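Local coordinates for protein transcriptional regulator (Vibrio virus VP882, PDB 7DWM) that binds 3,5-dimethylpyrazin-2-ol within a PAS fold and, as a LuxR-type regulator, probably controls transcription by binding DNA, at residues G9-A12 against Y13-L17; I38-Q42 against P43-L47; G124-L127 against T128-A131; V168-F171 against L172-R176; R198-K202 against F203-N207. One frame throughout, in Å; residues are numbered along the deposited sequence.

Interaction 1: G9-A12 against Y13-L17; sequences GDDA and YIRSL
D11 and R15 sit one turn apart on helix 7-21, an (i, i+4) pair of an alpha helix. Their backbones are joined first. R15 N gives its hydrogen to D11 O at 3.1 Å, and the bond is fairly straight (160°). A12 O faces S16 N in the same pattern, but the place of that oxygen is less sure and the bond is doubtful. The side chains of D11 and R15 add a salt bridge between OD1 and NH1. The modelled 2.5 Å between D11 OD1 and R15 NH1 is too short to take literally, so the pairing is sound only as a salt bridge of uncertain length. The two flat groups are turned 40° against each other, so the contact is not a flat two-pronged pairing. D11 CG stands opposite its own backbone N (chi1 -167°), and R15 bends at chi3, which brings the guanidinium back to the carboxylate. The side chain of D10 touches P113 and S114 of a loop. Y13 packs on M112 and P113, and its ring meets the ring of H19 of the second subunit. S16 lies against S16 of that subunit. This part of the helix thus belongs to the dimer interface. The backbone of Y13 is held within the helix: two residues before the R15 bond, Y13 N donates to G9 O at 2.9 Å.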
loop_
_atom_site.group_PDB
_atom_site.type_symbol
_atom_site.label_atom_id
_atom_site.label_comp_id
_atom_site.label_asym_id
_atom_site.label_seq_id
_atom_site.Cartn_x
_atom_site.Cartn_y
_atom_site.Cartn_z
ATOM N N GLY A 9 -34.334 -0.622 7.139
ATOM C CA GLY A 9 -33.226 -0.634 6.209
ATOM C C GLY A 9 -31.887 -0.559 6.905
ATOM O O GLY A 9 -30.914 -1.150 6.436
ATOM N N ASP A 10 -31.824 0.116 8.056
ATOM C CA ASP A 10 -30.553 0.187 8.767
ATOM C C ASP A 10 -30.177 -1.135 9.425
ATOM O O ASP A 10 -29.002 -1.337 9.752
ATOM C CB ASP A 10 -30.593 1.286 9.824
ATOM C CG ASP A 10 -30.255 2.642 9.262
ATOM O OD1 ASP A 10 -30.248 3.605 10.050
ATOM O OD2 ASP A 10 -30.001 2.747 8.041
ATOM N N ASP A 11 -31.142 -2.035 9.633
ATOM C CA ASP A 11 -30.805 -3.371 10.118
ATOM C C ASP A 11 -30.658 -4.400 9.001
ATOM O O ASP A 11 -29.817 -5.312 9.104
ATOM C CB ASP A 11 -31.882 -3.845 11.103
ATOM C CG ASP A 11 -31.457 -5.063 11.892
ATOM O OD1 ASP A 11 -31.520 -6.176 11.333
ATOM O OD2 ASP A 11 -31.071 -4.910 13.071
ATOM N N ALA A 12 -31.377 -4.210 7.892
ATOM C CA ALA A 12 -31.111 -5.000 6.696
ATOM C C ALA A 12 -29.713 -4.738 6.152
ATOM O O ALA A 12 -29.015 -5.672 5.749
ATOM C CB ALA A 12 -32.167 -4.709 5.628
ATOM N N TYR A 13 -29.286 -3.473 6.139
ATOM C CA TYR A 13 -27.951 -3.120 5.668
ATOM C C TYR A 13 -26.862 -3.716 6.561
ATOM O O TYR A 13 -25.834 -4.192 6.066
ATOM C CB TYR A 13 -27.845 -1.595 5.577
ATOM C CG TYR A 13 -26.459 -1.045 5.348
ATOM C CD1 TYR A 13 -25.745 -0.473 6.387
ATOM C CD2 TYR A 13 -25.870 -1.084 4.089
ATOM C CE1 TYR A 13 -24.477 0.038 6.189
ATOM C CE2 TYR A 13 -24.595 -0.572 3.881
ATOM C CZ TYR A 13 -23.906 -0.011 4.939
ATOM O OH TYR A 13 -22.640 0.503 4.762
ATOM N N ILE A 14 -27.081 -3.734 7.879
ATOM C CA ILE A 14 -26.066 -4.284 8.780
ATOM C C ILE A 14 -25.957 -5.801 8.620
ATOM O O ILE A 14 -24.850 -6.365 8.662
ATOM C CB ILE A 14 -26.360 -3.868 10.235
ATOM C CG1 ILE A 14 -25.527 -2.644 10.626
ATOM C CG2 ILE A 14 -26.091 -5.013 11.225
ATOM C CD1 ILE A 14 -25.739 -1.447 9.728
ATOM N N ARG A 15 -27.084 -6.492 8.418
ATOM C CA ARG A 15 -26.989 -7.939 8.204
ATOM C C ARG A 15 -26.428 -8.256 6.819
ATOM O O ARG A 15 -25.729 -9.260 6.641
ATOM C CB ARG A 15 -28.337 -8.619 8.420
ATOM C CG ARG A 15 -29.350 -8.489 7.288
ATOM C CD ARG A 15 -30.648 -9.220 7.643
ATOM N NE ARG A 15 -31.281 -8.675 8.843
ATOM C CZ ARG A 15 -31.191 -9.214 10.054
ATOM N NH1 ARG A 15 -31.805 -8.645 11.081
ATOM N NH2 ARG A 15 -30.481 -10.317 10.243
ATOM N N SER A 16 -26.743 -7.416 5.826
ATOM C CA SER A 16 -25.952 -7.401 4.603
ATOM C C SER A 16 -24.464 -7.381 4.905
ATOM O O SER A 16 -23.705 -8.178 4.347
ATOM C CB SER A 16 -26.351 -6.207 3.740
ATOM O OG SER A 16 -27.747 -5.951 3.861
ATOM N N LEU A 17 -24.005 -6.476 5.770
ATOM C CA LEU A 17 -22.558 -6.295 5.861
ATOM C C LEU A 17 -21.882 -7.404 6.670
ATOM O O LEU A 17 -20.720 -7.729 6.410
ATOM C CB LEU A 17 -22.211 -4.940 6.482
ATOM C CG LEU A 17 -22.654 -3.646 5.777
ATOM C CD1 LEU A 17 -22.138 -2.467 6.580
ATOM C CD2 LEU A 17 -22.182 -3.561 4.326
#

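Interaction 2: I38-Q42 against P43-L47; sequences IYANQ and PFREL. With A1U (3,5-dimethylpyrazin-2-ol), chain C.
N41 OD1 is gripped by two backbone N-H groups. One is F44 N, at 3.2 Å, and the other is W28 N on the neighbouring strand. F44 N comes from above the carbonyl plane of the N41 amide, 53° out of it, and so off its lone pairs. N41 holds chi1 near 53°, which swings the amide round over the first turn of helix 42-47. Its ND2 is held by D26 O and F21 O, so both ends of the amide are satisfied and its flip is fixed. P43 lies across the amide, with P43 CD 3.5 Å from N41 CG. R45 N donates to N41 O at 3.1 Å in a nearly straight bond (176°). R45 then folds back over the turn. One face of its guanidinium rests on Q42 CA, and NH1 makes a weak bond to A40 O, which lies at the edge of the group. A40 CB touches F44 CD1 at 3.5 Å. The far end of the F44 ring points edge-on at the ligand, with CE2 3.2 Å from A1U NAD. The arrangement is an N-capped strand-to-helix corner of a PAS fold, with F44 lining the 3,5-dimethylpyrazin-2-ol pocket.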
loop_
_atom_site.group_PDB
_atom_site.type_symbol
_atom_site.label_atom_id
_atom_site.label_comp_id
_atom_site.label_asym_id
_atom_site.label_seq_id
_atom_site.Cartn_x
_atom_site.Cartn_y
_atom_site.Cartn_z
ATOM N N ILE A 38 -19.930 -4.667 16.915
ATOM C CA ILE A 38 -21.223 -5.163 16.458
ATOM C C ILE A 38 -21.074 -6.495 15.728
ATOM O O ILE A 38 -21.896 -7.396 15.896
ATOM C CB ILE A 38 -21.984 -4.129 15.596
ATOM C CG1 ILE A 38 -22.384 -2.887 16.415
ATOM C CG2 ILE A 38 -23.236 -4.786 14.974
ATOM C CD1 ILE A 38 -21.447 -1.770 16.418
ATOM N N TYR A 39 -20.028 -6.643 14.921
ATOM C CA TYR A 39 -19.716 -7.945 14.349
ATOM C C TYR A 39 -18.247 -7.988 13.955
ATOM O O TYR A 39 -17.629 -6.956 13.684
ATOM C CB TYR A 39 -20.582 -8.268 13.126
ATOM C CG TYR A 39 -20.241 -9.614 12.529
ATOM C CD1 TYR A 39 -19.527 -9.708 11.338
ATOM C CD2 TYR A 39 -20.602 -10.791 13.175
ATOM C CE1 TYR A 39 -19.187 -10.946 10.799
ATOM C CE2 TYR A 39 -20.280 -12.028 12.646
ATOM C CZ TYR A 39 -19.577 -12.103 11.457
ATOM O OH TYR A 39 -19.268 -13.334 10.929
ATOM N N ALA A 40 -17.706 -9.203 13.931
ATOM C CA ALA A 40 -16.378 -9.474 13.405
ATOM C C ALA A 40 -16.393 -10.897 12.876
ATOM O O ALA A 40 -16.879 -11.803 13.558
ATOM C CB ALA A 40 -15.293 -9.303 14.475
ATOM N N ASN A 41 -15.894 -11.082 11.658
ATOM C CA ASN A 41 -15.913 -12.392 11.035
ATOM C C ASN A 41 -15.014 -13.355 11.810
ATOM O O ASN A 41 -14.309 -12.974 12.749
ATOM C CB ASN A 41 -15.468 -12.293 9.575
ATOM C CG ASN A 41 -14.137 -11.576 9.417
ATOM O OD1 ASN A 41 -13.579 -11.057 10.384
ATOM N ND2 ASN A 41 -13.623 -11.544 8.192
ATOM N N GLN A 42 -15.059 -14.624 11.413
ATOM C CA GLN A 42 -14.203 -15.617 12.056
ATOM C C GLN A 42 -12.713 -15.327 11.896
ATOM O O GLN A 42 -11.959 -15.615 12.839
ATOM C CB GLN A 42 -14.545 -17.017 11.529
ATOM C CG GLN A 42 -13.779 -18.140 12.215
ATOM C CD GLN A 42 -14.087 -19.504 11.629
ATOM O OE1 GLN A 42 -13.204 -20.181 11.105
ATOM N NE2 GLN A 42 -15.347 -19.917 11.722
ATOM N N PRO A 43 -12.221 -14.786 10.771
ATOM C CA PRO A 43 -10.799 -14.387 10.733
ATOM C C PRO A 43 -10.388 -13.429 11.841
ATOM O O PRO A 43 -9.375 -13.671 12.516
ATOM C CB PRO A 43 -10.668 -13.750 9.343
ATOM C CG PRO A 43 -11.644 -14.497 8.515
ATOM C CD PRO A 43 -12.814 -14.791 9.419
ATOM N N PHE A 44 -11.147 -12.350 12.063
ATOM C CA PHE A 44 -10.748 -11.396 13.093
ATOM C C PHE A 44 -10.829 -12.017 14.477
ATOM O O PHE A 44 -9.925 -11.831 15.300
ATOM C CB PHE A 44 -11.597 -10.129 13.043
ATOM C CG PHE A 44 -11.199 -9.119 14.080
ATOM C CD1 PHE A 44 -11.866 -9.042 15.292
ATOM C CD2 PHE A 44 -10.119 -8.283 13.862
ATOM C CE1 PHE A 44 -11.482 -8.131 16.251
ATOM C CE2 PHE A 44 -9.733 -7.367 14.818
ATOM C CZ PHE A 44 -10.413 -7.292 16.015
ATOM N N ARG A 45 -11.915 -12.735 14.766
ATOM C CA ARG A 45 -12.021 -13.367 16.070
ATOM C C ARG A 45 -10.963 -14.442 16.261
ATOM O O ARG A 45 -10.594 -14.729 17.399
ATOM C CB ARG A 45 -13.403 -13.999 16.252
ATOM C CG ARG A 45 -14.545 -13.036 16.535
ATOM C CD ARG A 45 -15.820 -13.816 16.846
ATOM N NE ARG A 45 -15.751 -15.185 16.339
ATOM C CZ ARG A 45 -16.343 -15.606 15.224
ATOM N NH1 ARG A 45 -17.058 -14.764 14.490
ATOM N NH2 ARG A 45 -16.218 -16.871 14.843
ATOM N N GLU A 46 -10.406 -14.979 15.181
ATOM C CA GLU A 46 -9.329 -15.949 15.295
ATOM C C GLU A 46 -7.954 -15.309 15.395
ATOM O O GLU A 46 -7.020 -15.955 15.886
ATOM C CB GLU A 46 -9.360 -16.907 14.102
ATOM C CG GLU A 46 -8.561 -18.175 14.311
ATOM C CD GLU A 46 -9.258 -19.393 13.750
ATOM O OE1 GLU A 46 -10.413 -19.262 13.290
ATOM O OE2 GLU A 46 -8.647 -20.481 13.769
ATOM N N LEU A 47 -7.805 -14.056 14.968
ATOM C CA LEU A 47 -6.519 -13.386 15.132
ATOM C C LEU A 47 -6.325 -12.949 16.579
ATOM O O LEU A 47 -5.210 -12.992 17.110
ATOM C CB LEU A 47 -6.423 -12.199 14.178
ATOM C CG LEU A 47 -5.148 -11.366 14.261
ATOM C CD1 LEU A 47 -4.063 -12.054 13.458
ATOM C CD2 LEU A 47 -5.368 -9.946 13.756
HETATM C CAB A1U C . -6.176 -3.561 15.926
HETATM C CAC A1U C . -6.795 -4.831 16.034
HETATM C CAE A1U C . -8.891 -3.791 15.898
HETATM C CAF A1U C . -8.189 -2.571 15.800
HETATM C CAG A1U C . -5.942 -6.063 16.164
HETATM C CAH A1U C . -10.387 -3.874 15.873
HETATM N NAA A1U C . -6.868 -2.396 15.810
HETATM N NAD A1U C . -8.157 -4.914 16.015
HETATM O OAI A1U C . -8.997 -1.424 15.679
#

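Interaction 3: G124-L127 against T128-A131; sequences GQDL and TDTA
The D126 carboxylate is met from above its plane by the hydroxyl of T128. T128 OG1 donates to D126 OD2 at 3.1 Å, about 40° out of that plane. T128 N also points at OD2 in a weak bond of 3.4 Å. This makes D126 the N-cap of helix 127-139. Its CG lies opposite its own backbone N (chi1 -168°), which carries the carboxylate forward over the helix start. The other oxygen, D126 OD1, forms a salt bridge with R101. A second carboxylate stands nearby: the D129 carboxylate plane is turned 35° against that of D126, and their OD1 atoms are 4.1 Å apart. R101 probably eases this meeting of like charges. D129 OD1 also accepts a weak bond from T130 N. The carbonyl of D126 is used too. T130 OG1 donates to D126 O at 3.3 Å, in the carbonyl plane and on a lone pair. A131 N closes the first helical turn on L127 O at 2.9 Å. The run D126-L127-T128 resembles the Asp-Ile-Thr motif found at the C-terminal end of many PAS domains. Here strand 119-126, paired with strand 99-110, passes directly into helix 127-139. The second subunit closes on the same junction: Q125 bonds to Q125 of that subunit, L127 packs on its I134 and T130 on its I89.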
loop_
_atom_site.group_PDB
_atom_site.type_symbol
_atom_site.label_atom_id
_atom_site.label_comp_id
_atom_site.label_asym_id
_atom_site.label_seq_id
_atom_site.Cartn_x
_atom_site.Cartn_y
_atom_site.Cartn_z
ATOM N N GLY A 124 -8.506 -5.645 8.300
ATOM C CA GLY A 124 -7.145 -6.049 8.643
ATOM C C GLY A 124 -6.530 -6.877 7.523
ATOM O O GLY A 124 -7.155 -7.811 7.020
ATOM N N GLN A 125 -5.306 -6.517 7.146
ATOM C CA GLN A 125 -4.585 -7.210 6.084
ATOM C C GLN A 125 -3.234 -7.685 6.598
ATOM O O GLN A 125 -2.454 -6.891 7.135
ATOM C CB GLN A 125 -4.391 -6.301 4.864
ATOM C CG GLN A 125 -5.652 -5.585 4.405
ATOM C CD GLN A 125 -5.534 -5.055 2.990
ATOM O OE1 GLN A 125 -5.741 -3.868 2.740
ATOM N NE2 GLN A 125 -5.197 -5.936 2.054
ATOM N N ASP A 126 -2.962 -8.978 6.423
ATOM C CA ASP A 126 -1.709 -9.583 6.866
ATOM C C ASP A 126 -0.599 -9.238 5.882
ATOM O O ASP A 126 -0.557 -9.763 4.765
ATOM C CB ASP A 126 -1.866 -11.095 7.002
ATOM C CG ASP A 126 -0.696 -11.739 7.723
ATOM O OD1 ASP A 126 -0.681 -12.982 7.839
ATOM O OD2 ASP A 126 0.210 -11.005 8.174
ATOM N N LEU A 127 0.306 -8.360 6.303
ATOM C CA LEU A 127 1.382 -7.869 5.455
ATOM C C LEU A 127 2.616 -8.765 5.436
ATOM O O LEU A 127 3.451 -8.610 4.542
ATOM C CB LEU A 127 1.784 -6.456 5.880
ATOM C CG LEU A 127 0.767 -5.375 5.513
ATOM C CD1 LEU A 127 1.456 -4.034 5.397
ATOM C CD2 LEU A 127 0.034 -5.720 4.219
ATOM N N THR A 128 2.761 -9.681 6.398
ATOM C CA THR A 128 4.015 -10.420 6.549
ATOM C C THR A 128 4.363 -11.245 5.310
ATOM O O THR A 128 5.450 -11.099 4.740
ATOM C CB THR A 128 3.923 -11.330 7.776
ATOM O OG1 THR A 128 2.917 -12.325 7.550
ATOM C CG2 THR A 128 3.549 -10.528 9.011
ATOM N N ASP A 129 3.460 -12.129 4.881
ATOM C CA ASP A 129 3.745 -12.984 3.728
ATOM C C ASP A 129 3.664 -12.210 2.414
ATOM O O ASP A 129 4.515 -12.368 1.519
ATOM C CB ASP A 129 2.790 -14.181 3.712
ATOM C CG ASP A 129 1.333 -13.766 3.625
ATOM O OD1 ASP A 129 1.000 -12.659 4.102
ATOM O OD2 ASP A 129 0.522 -14.546 3.080
ATOM N N THR A 130 2.640 -11.370 2.284
ATOM C CA THR A 130 2.421 -10.677 1.027
ATOM C C THR A 130 3.479 -9.620 0.763
ATOM O O THR A 130 3.728 -9.303 -0.400
ATOM C CB THR A 130 1.030 -10.045 1.009
ATOM O OG1 THR A 130 0.965 -8.997 1.985
ATOM C CG2 THR A 130 -0.031 -11.091 1.323
ATOM N N ALA A 131 4.153 -9.115 1.798
ATOM C CA ALA A 131 5.270 -8.209 1.562
ATOM C C ALA A 131 6.347 -8.888 0.726
ATOM O O ALA A 131 6.777 -8.355 -0.302
ATOM C CB ALA A 131 5.839 -7.722 2.897
#

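Interaction 4: V168-F171 against L172-R176; sequences VLFF and LLRGR
The R174 guanidinium lies flat on the F170 ring, where helix 163-172 ends in a Schellman motif within the LuxR-type helix-turn-helix domain. The planes are only 5° apart and the centres 3.6 Å apart. This is a stacked cation-pi pair. F170 has CG opposite its backbone N (chi1 -174°), which sends the ring out from the side of the helix, where R174 can lie on it. R174 bends at chi2 and comes over one face of it, and R174 CD adds a CH-pi contact. The same guanidinium uses an N-H in its own plane: NH1 donates to F170 O at 3.1 Å, on a lone pair of that carbonyl. Stack and bond together fix the rotation of the group. Its NH2 is taken by Y221 O, and its NE forms a salt bridge with E135 of the second subunit, so each of its three nitrogens has a partner. Beside this pair L169 CG meets L173 CD1 obliquely at 4.0 Å. L169 also reaches F203, while L173 packs on helix 208-217. The backbone closes the helix in the usual Schellman way, with G175 at positive phi and a weak bond from G175 N to L172 O. R176 bends at chi2 and chi3, with F171 CD1 over one face of its guanidinium, and its CG lies 3.9 Å from F171 CB. R176 N donates to F171 O at 3.2 Å, nearly along the C=O axis.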
loop_
_atom_site.group_PDB
_atom_site.type_symbol
_atom_site.label_atom_id
_atom_site.label_comp_id
_atom_site.label_asym_id
_atom_site.label_seq_id
_atom_site.Cartn_x
_atom_site.Cartn_y
_atom_site.Cartn_z
ATOM N N VAL A 168 22.209 2.484 10.029
ATOM C CA VAL A 168 22.997 3.323 9.134
ATOM C C VAL A 168 22.702 2.976 7.682
ATOM O O VAL A 168 22.546 3.865 6.842
ATOM C CB VAL A 168 24.499 3.189 9.456
ATOM C CG1 VAL A 168 25.341 3.832 8.363
ATOM C CG2 VAL A 168 24.807 3.819 10.805
ATOM N N LEU A 169 22.610 1.684 7.364
ATOM C CA LEU A 169 22.344 1.289 5.985
ATOM C C LEU A 169 20.915 1.626 5.570
ATOM O O LEU A 169 20.683 2.048 4.430
ATOM C CB LEU A 169 22.622 -0.203 5.800
ATOM C CG LEU A 169 22.542 -0.686 4.351
ATOM C CD1 LEU A 169 23.611 0.007 3.533
ATOM C CD2 LEU A 169 22.697 -2.194 4.280
ATOM N N PHE A 170 19.944 1.416 6.468
ATOM C CA PHE A 170 18.568 1.821 6.198
ATOM C C PHE A 170 18.505 3.276 5.766
ATOM O O PHE A 170 17.821 3.622 4.795
ATOM C CB PHE A 170 17.696 1.593 7.439
ATOM C CG PHE A 170 16.224 1.849 7.211
ATOM C CD1 PHE A 170 15.682 3.112 7.402
ATOM C CD2 PHE A 170 15.386 0.822 6.804
ATOM C CE1 PHE A 170 14.335 3.343 7.187
ATOM C CE2 PHE A 170 14.039 1.049 6.589
ATOM C CZ PHE A 170 13.514 2.309 6.780
ATOM N N PHE A 171 19.222 4.148 6.471
ATOM C CA PHE A 171 19.141 5.560 6.113
ATOM C C PHE A 171 20.069 5.932 4.958
ATOM O O PHE A 171 19.792 6.901 4.243
ATOM C CB PHE A 171 19.389 6.424 7.346
ATOM C CG PHE A 171 18.241 6.403 8.314
ATOM C CD1 PHE A 171 16.983 6.828 7.917
ATOM C CD2 PHE A 171 18.406 5.928 9.603
ATOM C CE1 PHE A 171 15.914 6.795 8.794
ATOM C CE2 PHE A 171 17.344 5.897 10.484
ATOM C CZ PHE A 171 16.097 6.331 10.079
ATOM N N LEU A 172 21.157 5.187 4.755
ATOM C CA LEU A 172 21.999 5.400 3.580
ATOM C C LEU A 172 21.226 5.117 2.299
ATOM O O LEU A 172 21.250 5.913 1.354
ATOM C CB LEU A 172 23.241 4.511 3.659
ATOM C CG LEU A 172 24.534 5.057 4.270
ATOM C CD1 LEU A 172 25.701 4.226 3.775
ATOM C CD2 LEU A 172 24.740 6.530 3.939
ATOM N N LEU A 173 20.535 3.975 2.251
ATOM C CA LEU A 173 19.713 3.613 1.102
ATOM C C LEU A 173 18.539 4.560 0.883
ATOM O O LEU A 173 17.858 4.443 -0.141
ATOM C CB LEU A 173 19.193 2.184 1.269
ATOM C CG LEU A 173 20.250 1.082 1.304
ATOM C CD1 LEU A 173 19.621 -0.259 1.653
ATOM C CD2 LEU A 173 20.978 1.004 -0.024
ATOM N N ARG A 174 18.280 5.480 1.812
ATOM C CA ARG A 174 17.133 6.376 1.735
ATOM C C ARG A 174 17.549 7.836 1.571
ATOM O O ARG A 174 16.832 8.745 2.000
ATOM C CB ARG A 174 16.239 6.202 2.962
ATOM C CG ARG A 174 15.021 5.323 2.710
ATOM C CD ARG A 174 14.743 4.382 3.877
ATOM N NE ARG A 174 13.922 3.243 3.475
ATOM C CZ ARG A 174 14.373 1.997 3.378
ATOM N NH1 ARG A 174 15.640 1.726 3.665
ATOM N NH2 ARG A 174 13.560 1.019 2.998
ATOM N N GLY A 175 18.711 8.073 0.963
ATOM C CA GLY A 175 19.125 9.401 0.560
ATOM C C GLY A 175 19.776 10.258 1.623
ATOM O O GLY A 175 20.067 11.430 1.350
ATOM N N ARG A 176 20.016 9.730 2.820
ATOM C CA ARG A 176 20.712 10.497 3.841
ATOM C C ARG A 176 22.219 10.384 3.648
ATOM O O ARG A 176 22.724 9.412 3.080
ATOM C CB ARG A 176 20.337 10.016 5.244
ATOM C CG ARG A 176 18.846 9.866 5.488
ATOM C CD ARG A 176 18.100 11.160 5.215
ATOM N NE ARG A 176 16.981 11.349 6.137
ATOM C CZ ARG A 176 15.828 10.691 6.063
ATOM N NH1 ARG A 176 15.629 9.792 5.108
ATOM N NH2 ARG A 176 14.869 10.931 6.948
#

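Interaction 5: R198-K202 against F203-N207; sequences RIRNK and FGAGN
R200 runs from helix 189-203 out to the loop residues A205, G206 and N207. Its CB starts away from the loop, but CG stands opposite the backbone N (chi1 -153°), and from there the chain reaches back. CG meets A205 CB at 3.7 Å. CD lies against the N207 backbone, 3.6 Å from N207 CA. A bend at chi3 (77°) then turns the guanidinium. NE donates to A205 O at 2.9 Å, with that oxygen in the guanidinium plane, although NE itself stands above the plane of the carbonyl. G206 O lies over one face of the group. At the tip NH1 forms a salt bridge with E197 on the same helix. The R200 backbone takes part as well. R200 O accepts from A205 N at 3.0 Å, and G204 N bonds weakly to N201 O. With G204 at positive phi this is a Schellman motif, ending what is probably the recognition helix of the LuxR-type domain. F203 lies alongside I199, with I199 CG2 3.9 Å from F203 CD2, and meets Y220 edge-to-face. K202 NZ hydrogen-bonds to N160 O and forms a salt bridge with E165. N207 caps the next helix, its OD1 accepting from E210 N.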
loop_
_atom_site.group_PDB
_atom_site.type_symbol
_atom_site.label_atom_id
_atom_site.label_comp_id
_atom_site.label_asym_id
_atom_site.label_seq_id
_atom_site.Cartn_x
_atom_site.Cartn_y
_atom_site.Cartn_z
ATOM N N ARG A 198 32.640 -0.128 7.926
ATOM C CA ARG A 198 32.494 -1.541 8.263
ATOM C C ARG A 198 31.377 -2.198 7.455
ATOM O O ARG A 198 31.506 -3.358 7.042
ATOM C CB ARG A 198 32.241 -1.704 9.762
ATOM C CG ARG A 198 33.514 -1.699 10.590
ATOM C CD ARG A 198 33.243 -2.033 12.044
ATOM N NE ARG A 198 33.338 -0.853 12.896
ATOM C CZ ARG A 198 32.311 -0.070 13.201
ATOM N NH1 ARG A 198 32.493 0.986 13.983
ATOM N NH2 ARG A 198 31.100 -0.340 12.727
ATOM N N ILE A 199 30.302 -1.459 7.169
ATOM C CA ILE A 199 29.248 -1.988 6.301
ATOM C C ILE A 199 29.790 -2.250 4.902
ATOM O O ILE A 199 29.600 -3.333 4.328
ATOM C CB ILE A 199 28.053 -1.019 6.252
ATOM C CG1 ILE A 199 27.338 -0.961 7.597
ATOM C CG2 ILE A 199 27.087 -1.424 5.148
ATOM C CD1 ILE A 199 26.495 0.283 7.763
ATOM N N ARG A 200 30.452 -1.244 4.325
ATOM C CA ARG A 200 31.076 -1.369 3.014
ATOM C C ARG A 200 31.961 -2.606 2.933
ATOM O O ARG A 200 31.868 -3.392 1.984
ATOM C CB ARG A 200 31.882 -0.106 2.717
ATOM C CG ARG A 200 32.041 0.206 1.251
ATOM C CD ARG A 200 33.249 1.095 1.032
ATOM N NE ARG A 200 34.498 0.345 1.115
ATOM C CZ ARG A 200 35.533 0.699 1.870
ATOM N NH1 ARG A 200 35.471 1.797 2.611
ATOM N NH2 ARG A 200 36.631 -0.046 1.883
ATOM N N ASN A 201 32.831 -2.793 3.929
ATOM C CA ASN A 201 33.737 -3.936 3.892
ATOM C C ASN A 201 32.983 -5.250 4.039
ATOM O O ASN A 201 33.360 -6.256 3.427
ATOM C CB ASN A 201 34.810 -3.792 4.968
ATOM C CG ASN A 201 35.961 -2.919 4.512
ATOM O OD1 ASN A 201 36.178 -2.743 3.312
ATOM N ND2 ASN A 201 36.699 -2.363 5.464
ATOM N N LYS A 202 31.918 -5.269 4.846
ATOM C CA LYS A 202 31.105 -6.476 4.939
ATOM C C LYS A 202 30.461 -6.817 3.600
ATOM O O LYS A 202 30.294 -7.997 3.274
ATOM C CB LYS A 202 30.045 -6.312 6.027
ATOM C CG LYS A 202 30.571 -6.604 7.420
ATOM C CD LYS A 202 29.495 -6.470 8.483
ATOM C CE LYS A 202 30.108 -6.574 9.870
ATOM N NZ LYS A 202 29.087 -6.588 10.951
ATOM N N PHE A 203 30.091 -5.804 2.815
ATOM C CA PHE A 203 29.550 -6.053 1.484
ATOM C C PHE A 203 30.630 -6.401 0.469
ATOM O O PHE A 203 30.313 -6.961 -0.588
ATOM C CB PHE A 203 28.770 -4.835 0.985
ATOM C CG PHE A 203 27.333 -4.824 1.407
ATOM C CD1 PHE A 203 26.333 -5.195 0.524
ATOM C CD2 PHE A 203 26.980 -4.441 2.690
ATOM C CE1 PHE A 203 25.006 -5.184 0.912
ATOM C CE2 PHE A 203 25.656 -4.427 3.085
ATOM C CZ PHE A 203 24.668 -4.798 2.195
ATOM N N GLY A 204 31.888 -6.086 0.764
ATOM C CA GLY A 204 32.946 -6.223 -0.213
ATOM C C GLY A 204 33.015 -5.090 -1.207
ATOM O O GLY A 204 33.675 -5.225 -2.242
ATOM N N ALA A 205 32.349 -3.974 -0.924
ATOM C CA ALA A 205 32.319 -2.852 -1.846
ATOM C C ALA A 205 33.583 -2.012 -1.716
ATOM O O ALA A 205 34.216 -1.956 -0.658
ATOM C CB ALA A 205 31.085 -1.985 -1.594
ATOM N N GLY A 206 33.941 -1.341 -2.808
ATOM C CA GLY A 206 35.162 -0.561 -2.847
ATOM C C GLY A 206 34.962 0.877 -2.418
ATOM O O GLY A 206 35.897 1.520 -1.930
ATOM N N ASN A 207 33.747 1.393 -2.590
ATOM C CA ASN A 207 33.415 2.738 -2.143
ATOM C C ASN A 207 31.929 2.797 -1.809
ATOM O O ASN A 207 31.198 1.811 -1.949
ATOM C CB ASN A 207 33.803 3.778 -3.200
ATOM C CG ASN A 207 33.264 3.444 -4.581
ATOM O OD1 ASN A 207 32.260 2.747 -4.722
ATOM N ND2 ASN A 207 33.941 3.937 -5.612
#

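Overall arrangement
All five contacts are local and follow one another along the chain, so none nests or crosses. Interaction 1 lies within helix 7-21, near the N terminus of the chain. Interaction 2 closes the corner from strand 37-40 into helix 42-47. Interaction 3 closes the passage from strand 119-126 into helix 127-139. Interactions 2 and 3 reach the same PAS sheet, with centres about 17 Å apart. Interactions 4 and 5 end helices 163-172 and 189-203 of the LuxR-type domain, where V168 and L169 pack on I199 and F203. Interactions 1 and 5 are about 61 Å apart between centres. Interactions 1, 3 and 4 also touch the second subunit.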